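Long-range contact in protein of unknown function DUF574 (Streptomyces avermitilis, PDB 3GIW), which is of unknown function but probably acts as an S-adenosylmethionine-dependent methyltransferase, and is known to bind S-adenosyl-L-homocysteine: residues A[63-74]-A[91-102]. Residues are numbered along the deposited sequence; the frame is centred on the assembly and turned at random.
Sequences RDWMNRAVAHLA and TSPNLHEIAQSV
Arg63 reaches from helix 55-75 to the loop ahead of helix 95-102, where Thr91 CB lies over one face of its guanidinium, off-centre toward the rim. The bend at chi2 (73°) in an otherwise extended chain carries the group across to the loop. Arg63 NH2 gives Pro93 O a weak hydrogen bond of 3.4 Å near the plane of the guanidinium. Two waters fill in the grip: one, lying in that plane at 2.7 Å from Arg63 NE, donates to both Asn67 OD1 and Pro93 O; the other takes a hydrogen from NH2 and one from Leu95 N, and gives one to Asn94 OD1. That same OD1 accepts from Thr91 N, tying the loop to the helix start. With an alanine at Arg63, Pro93 O is likely to lose its direct donor from the helix and both waters a partner. In the Rossmann-like methyltransferase fold this loop follows the first strand, 81-85, and the two helices pack on the same sheet; Arg63 also belongs to the S-adenosyl-L-homocysteine site, beside Tyr28. Farther along, the helices run the same general way, crossing at -33°, the segment axes 9.1 Å apart at closest approach. Ile98 is a knob in the hole formed by Met66, Asn67, Val70 and Ala71: its CD1 lies 3.5 Å from Asn67 OD1, the two side chains crossing at about a right angle. With CG1 beside the backbone N (chi1 -67°), Ile98 CG2 is the anti branch and faces Val70 CG1 at 3.8 Å. Val70 CG2, the other methyl, meets Leu95 CG at 3.7 Å, and Leu95 packs on Phe82 and Val108 of the sheet. Toward the C-terminal ends Ala74 CA and Ala99 CA come to 5.8 Å, and Ala74 CB touches Val102 CB at 3.9 Å.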
ATOM      1  N   ARG A  63      -5.137   6.577  -0.275  1.00 11.03           N
ATOM      2  CA  ARG A  63      -5.903   5.815  -1.262  1.00 13.36           C
ATOM      3  C   ARG A  63      -5.903   6.534  -2.599  1.00 12.32           C
ATOM      4  O   ARG A  63      -5.716   5.891  -3.672  1.00 12.98           O
ATOM      5  CB  ARG A  63      -7.314   5.495  -0.769  1.00 14.66           C
ATOM      6  CG  ARG A  63      -8.018   4.430  -1.657  1.00 16.98           C
ATOM      7  CD  ARG A  63      -7.470   3.021  -1.472  1.00 20.25           C
ATOM      8  NE  ARG A  63      -8.047   2.080  -2.445  1.00 21.15           N
ATOM      9  CZ  ARG A  63      -7.870   0.758  -2.396  1.00 22.82           C
ATOM     10  NH1 ARG A  63      -7.153   0.211  -1.411  1.00 22.76           N
ATOM     11  NH2 ARG A  63      -8.415  -0.019  -3.337  1.00 22.08           N
ATOM     12  N   ASP A  64      -6.119   7.847  -2.616  1.00 12.51           N
ATOM     13  CA  ASP A  64      -6.136   8.625  -3.852  1.00 12.66           C
ATOM     14  C   ASP A  64      -4.770   8.544  -4.569  1.00 13.36           C
ATOM     15  O   ASP A  64      -4.702   8.432  -5.798  1.00 12.56           O
ATOM     16  CB  ASP A  64      -6.473  10.100  -3.564  1.00 13.35           C
ATOM     17  CG  ASP A  64      -7.932  10.329  -3.159  1.00 15.59           C
ATOM     18  OD1 ASP A  64      -8.784   9.459  -3.385  1.00 18.23           O
ATOM     19  OD2 ASP A  64      -8.211  11.413  -2.595  1.00 16.49           O
ATOM     20  N   TRP A  65      -3.693   8.573  -3.782  1.00 13.01           N
ATOM     21  CA  TRP A  65      -2.337   8.452  -4.291  1.00 12.87           C
ATOM     22  C   TRP A  65      -2.170   7.094  -4.992  1.00 12.37           C
ATOM     23  O   TRP A  65      -1.612   7.045  -6.094  1.00 13.44           O
ATOM     24  CB  TRP A  65      -1.275   8.647  -3.169  1.00 13.35           C
ATOM     25  CG  TRP A  65       0.123   8.494  -3.724  1.00 12.58           C
ATOM     26  CD1 TRP A  65       0.846   9.440  -4.340  1.00 13.96           C
ATOM     27  CD2 TRP A  65       0.899   7.288  -3.771  1.00 13.68           C
ATOM     28  NE1 TRP A  65       2.045   8.914  -4.779  1.00 13.94           N
ATOM     29  CE2 TRP A  65       2.085   7.589  -4.450  1.00 14.34           C
ATOM     30  CE3 TRP A  65       0.699   5.984  -3.307  1.00 15.81           C
ATOM     31  CZ2 TRP A  65       3.069   6.624  -4.687  1.00 14.49           C
ATOM     32  CZ3 TRP A  65       1.666   5.046  -3.583  1.00 15.02           C
ATOM     33  CH2 TRP A  65       2.834   5.376  -4.227  1.00 15.24           C
HETATM   34  N   MSE A  66      -2.629   6.016  -4.367  0.70 11.81           N
HETATM   35  CA  MSE A  66      -2.541   4.705  -5.021  0.70 11.42           C
HETATM   36  C   MSE A  66      -3.188   4.781  -6.397  0.70 11.82           C
HETATM   37  O   MSE A  66      -2.646   4.282  -7.372  0.70 12.24           O
HETATM   38  CB  MSE A  66      -3.232   3.611  -4.183  0.70 12.66           C
HETATM   39  CG  MSE A  66      -3.184   2.219  -4.837  0.70 13.68           C
HETATM   40 SE   MSE A  66      -4.633   1.810  -6.100  0.52 14.63          SE
HETATM   41  CE  MSE A  66      -5.911   1.144  -4.879  0.70 18.82           C
ATOM     42  N   ASN A  67      -4.368   5.383  -6.462  1.00 11.94           N
ATOM     43  CA  ASN A  67      -5.089   5.484  -7.718  1.00 13.14           C
ATOM     44  C   ASN A  67      -4.232   6.205  -8.778  1.00 12.74           C
ATOM     45  O   ASN A  67      -4.129   5.744  -9.919  1.00 12.72           O
ATOM     46  CB  ASN A  67      -6.428   6.229  -7.570  1.00 14.35           C
ATOM     47  CG  ASN A  67      -7.452   5.520  -6.687  1.00 15.28           C
ATOM     48  OD1 ASN A  67      -7.313   4.370  -6.304  1.00 17.87           O
ATOM     49  ND2 ASN A  67      -8.531   6.224  -6.420  1.00 17.10           N
ATOM     50  N   ARG A  68      -3.616   7.336  -8.435  1.00 12.26           N
ATOM     51  CA  ARG A  68      -2.809   8.087  -9.386  1.00 12.20           C
ATOM     52  C   ARG A  68      -1.519   7.326  -9.749  1.00 10.95           C
ATOM     53  O   ARG A  68      -1.110   7.344 -10.913  1.00 13.18           O
ATOM     54  CB  ARG A  68      -2.485   9.487  -8.849  1.00 12.64           C
ATOM     55  CG  ARG A  68      -3.699  10.315  -8.570  1.00 12.67           C
ATOM     56  CD  ARG A  68      -3.385  11.780  -8.406  1.00 12.06           C
ATOM     57  NE  ARG A  68      -2.359  12.107  -7.419  1.00 12.28           N
ATOM     58  CZ  ARG A  68      -2.525  12.058  -6.099  1.00 12.57           C
ATOM     59  NH1 ARG A  68      -3.682  11.704  -5.565  1.00 13.30           N
ATOM     60  NH2 ARG A  68      -1.502  12.320  -5.291  1.00 13.28           N
ATOM     61  N   ALA A  69      -0.891   6.659  -8.784  1.00 11.11           N
ATOM     62  CA  ALA A  69       0.339   5.912  -9.047  1.00 12.67           C
ATOM     63  C   ALA A  69       0.081   4.726  -9.988  1.00 12.88           C
ATOM     64  O   ALA A  69       0.854   4.506 -10.943  1.00 11.51           O
ATOM     65  CB  ALA A  69       1.012   5.482  -7.762  1.00 13.14           C
ATOM     66  N   VAL A  70      -0.998   3.977  -9.740  1.00 11.93           N
ATOM     67  CA  VAL A  70      -1.313   2.826 -10.588  1.00 12.81           C
ATOM     68  C   VAL A  70      -1.710   3.285 -11.989  1.00 12.88           C
ATOM     69  O   VAL A  70      -1.263   2.680 -12.996  1.00 13.04           O
ATOM     70  CB  VAL A  70      -2.395   1.944  -9.933  1.00 12.85           C
ATOM     71  CG1 VAL A  70      -2.910   0.857 -10.900  1.00 13.03           C
ATOM     72  CG2 VAL A  70      -1.826   1.298  -8.639  1.00 15.62           C
ATOM     73  N   ALA A  71      -2.493   4.360 -12.094  1.00 12.62           N
ATOM     74  CA  ALA A  71      -2.820   4.921 -13.405  1.00 13.40           C
ATOM     75  C   ALA A  71      -1.556   5.357 -14.189  1.00 13.52           C
ATOM     76  O   ALA A  71      -1.413   5.033 -15.369  1.00 13.23           O
ATOM     77  CB  ALA A  71      -3.787   6.086 -13.240  1.00 13.99           C
ATOM     78  N   HIS A  72      -0.622   6.033 -13.535  1.00 12.77           N
ATOM     79  CA  HIS A  72       0.653   6.380 -14.143  1.00 12.89           C
ATOM     80  C   HIS A  72       1.389   5.133 -14.649  1.00 12.33           C
ATOM     81  O   HIS A  72       1.915   5.102 -15.765  1.00 13.36           O
ATOM     82  CB  HIS A  72       1.563   7.085 -13.132  1.00 14.42           C
ATOM     83  CG  HIS A  72       2.905   7.456 -13.687  1.00 16.50           C
ATOM     84  ND1 HIS A  72       3.115   8.630 -14.378  1.00 17.45           N
ATOM     85  CD2 HIS A  72       4.088   6.791 -13.702  1.00 17.92           C
ATOM     86  CE1 HIS A  72       4.371   8.677 -14.786  1.00 18.56           C
ATOM     87  NE2 HIS A  72       4.988   7.585 -14.372  1.00 18.57           N
ATOM     88  N   LEU A  73       1.514   4.134 -13.787  1.00 12.33           N
ATOM     89  CA  LEU A  73       2.225   2.908 -14.132  1.00 13.07           C
ATOM     90  C   LEU A  73       1.596   2.206 -15.351  1.00 12.33           C
ATOM     91  O   LEU A  73       2.320   1.762 -16.257  1.00 12.73           O
ATOM     92  CB  LEU A  73       2.279   1.990 -12.927  1.00 12.84           C
ATOM     93  CG  LEU A  73       3.295   2.368 -11.838  1.00 13.93           C
ATOM     94  CD1 LEU A  73       2.937   1.669 -10.520  1.00 14.69           C
ATOM     95  CD2 LEU A  73       4.746   2.063 -12.286  1.00 14.79           C
ATOM     96  N   ALA A  74       0.258   2.140 -15.411  1.00 12.83           N
ATOM     97  CA  ALA A  74      -0.438   1.486 -16.510  1.00 13.90           C
ATOM     98  C   ALA A  74      -0.370   2.343 -17.763  1.00 14.09           C
ATOM     99  O   ALA A  74      -0.030   1.840 -18.838  1.00 15.57           O
ATOM    100  CB  ALA A  74      -1.882   1.186 -16.153  1.00 13.89           C
ATOM    101  N   THR A  91     -11.642  -2.064  -1.911  1.00 17.88           N
ATOM    102  CA  THR A  91     -12.315  -0.773  -1.958  1.00 20.54           C
ATOM    103  C   THR A  91     -12.300  -0.261  -3.398  1.00 21.27           C
ATOM    104  O   THR A  91     -11.276  -0.281  -4.059  1.00 21.41           O
ATOM    105  CB  THR A  91     -11.612   0.269  -1.066  1.00 24.27           C
ATOM    106  OG1 THR A  91     -11.334  -0.308   0.217  1.00 27.22           O
ATOM    107  CG2 THR A  91     -12.471   1.529  -0.921  1.00 23.83           C
ATOM    108  N   SER A  92     -13.422   0.243  -3.866  1.00 21.14           N
ATOM    109  CA  SER A  92     -13.602   0.595  -5.258  1.00 21.53           C
ATOM    110  C   SER A  92     -13.069   1.991  -5.549  1.00 20.44           C
ATOM    111  O   SER A  92     -13.364   2.942  -4.809  1.00 21.42           O
ATOM    112  CB  SER A  92     -15.091   0.559  -5.599  1.00 23.61           C
ATOM    113  OG  SER A  92     -15.262   0.623  -6.991  1.00 26.28           O
ATOM    114  N   PRO A  93     -12.279   2.144  -6.628  1.00 18.91           N
ATOM    115  CA  PRO A  93     -11.767   1.103  -7.511  1.00 18.00           C
ATOM    116  C   PRO A  93     -10.558   0.375  -6.938  1.00 16.92           C
ATOM    117  O   PRO A  93      -9.658   0.986  -6.348  1.00 17.45           O
ATOM    118  CB  PRO A  93     -11.370   1.892  -8.762  1.00 19.22           C
ATOM    119  CG  PRO A  93     -10.926   3.177  -8.222  1.00 19.42           C
ATOM    120  CD  PRO A  93     -11.826   3.476  -7.064  1.00 20.22           C
ATOM    121  N   ASN A  94     -10.530  -0.933  -7.133  1.00 15.07           N
ATOM    122  CA  ASN A  94      -9.362  -1.702  -6.718  1.00 14.30           C
ATOM    123  C   ASN A  94      -8.271  -1.540  -7.768  1.00 14.08           C
ATOM    124  O   ASN A  94      -8.531  -1.115  -8.908  1.00 14.06           O
ATOM    125  CB  ASN A  94      -9.712  -3.176  -6.567  1.00 15.58           C
ATOM    126  CG  ASN A  94     -10.544  -3.451  -5.343  1.00 17.36           C
ATOM    127  OD1 ASN A  94     -10.069  -3.279  -4.224  1.00 19.09           O
ATOM    128  ND2 ASN A  94     -11.782  -3.896  -5.553  1.00 20.93           N
ATOM    129  N   LEU A  95      -7.055  -1.876  -7.360  1.00 14.12           N
ATOM    130  CA  LEU A  95      -5.874  -1.727  -8.211  1.00 13.72           C
ATOM    131  C   LEU A  95      -6.121  -2.345  -9.591  1.00 12.70           C
ATOM    132  O   LEU A  95      -5.854  -1.717 -10.630  1.00 13.52           O
ATOM    133  CB  LEU A  95      -4.660  -2.379  -7.528  1.00 14.37           C
ATOM    134  CG  LEU A  95      -3.305  -2.063  -8.152  1.00 15.37           C
ATOM    135  CD1 LEU A  95      -2.176  -2.168  -7.145  1.00 18.37           C
ATOM    136  CD2 LEU A  95      -3.041  -2.945  -9.298  1.00 16.99           C
ATOM    137  N   HIS A  96      -6.607  -3.585  -9.636  1.00 13.37           N
ATOM    138  CA  HIS A  96      -6.823  -4.232 -10.943  1.00 13.27           C
ATOM    139  C   HIS A  96      -7.872  -3.576 -11.830  1.00 13.77           C
ATOM    140  O   HIS A  96      -7.816  -3.711 -13.059  1.00 14.74           O
ATOM    141  CB  HIS A  96      -7.086  -5.761 -10.825  1.00 13.84           C
ATOM    142  CG  HIS A  96      -8.492  -6.132 -10.498  1.00 14.53           C
ATOM    143  ND1 HIS A  96      -8.979  -6.111  -9.207  1.00 13.83           N
ATOM    144  CD2 HIS A  96      -9.503  -6.566 -11.289  1.00 15.90           C
ATOM    145  CE1 HIS A  96     -10.247  -6.507  -9.227  1.00 15.87           C
ATOM    146  NE2 HIS A  96     -10.591  -6.774 -10.476  1.00 15.59           N
ATOM    147  N   GLU A  97      -8.847  -2.937 -11.204  1.00 13.88           N
ATOM    148  CA  GLU A  97      -9.920  -2.282 -11.953  1.00 13.79           C
ATOM    149  C   GLU A  97      -9.340  -1.060 -12.669  1.00 15.11           C
ATOM    150  O   GLU A  97      -9.693  -0.788 -13.828  1.00 15.63           O
ATOM    151  CB  GLU A  97     -11.076  -1.941 -11.003  1.00 15.95           C
ATOM    152  CG  GLU A  97     -11.729  -3.202 -10.458  1.00 16.43           C
ATOM    153  CD  GLU A  97     -12.590  -2.992  -9.204  1.00 20.26           C
ATOM    154  OE1 GLU A  97     -12.726  -1.889  -8.696  1.00 20.52           O
ATOM    155  OE2 GLU A  97     -13.121  -4.001  -8.701  1.00 27.23           O
ATOM    156  N   ILE A  98      -8.419  -0.363 -12.010  1.00 14.99           N
ATOM    157  CA  ILE A  98      -7.724   0.772 -12.640  1.00 16.83           C
ATOM    158  C   ILE A  98      -6.847   0.266 -13.796  1.00 16.26           C
ATOM    159  O   ILE A  98      -6.931   0.776 -14.924  1.00 16.86           O
ATOM    160  CB  ILE A  98      -6.895   1.561 -11.617  1.00 17.12           C
ATOM    161  CG1 ILE A  98      -7.804   2.246 -10.606  1.00 17.96           C
ATOM    162  CG2 ILE A  98      -5.993   2.604 -12.330  1.00 18.50           C
ATOM    163  CD1 ILE A  98      -7.035   2.747  -9.393  1.00 19.76           C
ATOM    164  N   ALA A  99      -6.019  -0.747 -13.530  1.00 15.12           N
ATOM    165  CA  ALA A  99      -5.094  -1.267 -14.546  1.00 16.24           C
ATOM    166  C   ALA A  99      -5.861  -1.829 -15.737  1.00 16.32           C
ATOM    167  O   ALA A  99      -5.522  -1.575 -16.890  1.00 16.15           O
ATOM    168  CB  ALA A  99      -4.197  -2.345 -13.937  1.00 15.79           C
ATOM    169  N   GLN A 100      -6.903  -2.604 -15.469  1.00 15.87           N
ATOM    170  CA  GLN A 100      -7.661  -3.263 -16.547  1.00 16.13           C
ATOM    171  C   GLN A 100      -8.541  -2.311 -17.386  1.00 16.86           C
ATOM    172  O   GLN A 100      -8.841  -2.604 -18.556  1.00 18.67           O
ATOM    173  CB  GLN A 100      -8.447  -4.473 -16.002  1.00 15.69           C
ATOM    174  CG  GLN A 100      -7.515  -5.667 -15.641  1.00 14.94           C
ATOM    175  CD  GLN A 100      -8.223  -6.878 -15.068  1.00 15.64           C
ATOM    176  OE1 GLN A 100      -9.426  -6.839 -14.787  1.00 15.55           O
ATOM    177  NE2 GLN A 100      -7.497  -7.972 -14.944  1.00 15.40           N
ATOM    178  N   SER A 101      -8.912  -1.177 -16.804  1.00 16.79           N
ATOM    179  CA  SER A 101      -9.586  -0.122 -17.562  1.00 19.52           C
ATOM    180  C   SER A 101      -8.634   0.493 -18.583  1.00 19.35           C
ATOM    181  O   SER A 101      -9.063   0.949 -19.641  1.00 21.77           O
ATOM    182  CB  SER A 101     -10.145   0.956 -16.622  1.00 20.44           C
ATOM    183  OG  SER A 101      -9.132   1.741 -16.017  1.00 24.45           O
ATOM    184  N   VAL A 102      -7.340   0.505 -18.275  1.00 19.63           N
ATOM    185  CA  VAL A 102      -6.342   1.034 -19.214  1.00 19.37           C
ATOM    186  C   VAL A 102      -5.995  -0.011 -20.271  1.00 19.88           C
ATOM    187  O   VAL A 102      -5.903   0.305 -21.460  1.00 20.30           O
ATOM    188  CB  VAL A 102      -5.049   1.508 -18.488  1.00 18.86           C
ATOM    189  CG1 VAL A 102      -3.973   1.900 -19.515  1.00 18.50           C
ATOM    190  CG2 VAL A 102      -5.348   2.666 -17.546  1.00 19.12           C
TER
HETATM  191  O   HOH W   1      -6.996  -2.618  -4.537  1.00 17.90           O
HETATM  192  O   HOH W   2      -9.331   2.999  -4.650  1.00 19.80           O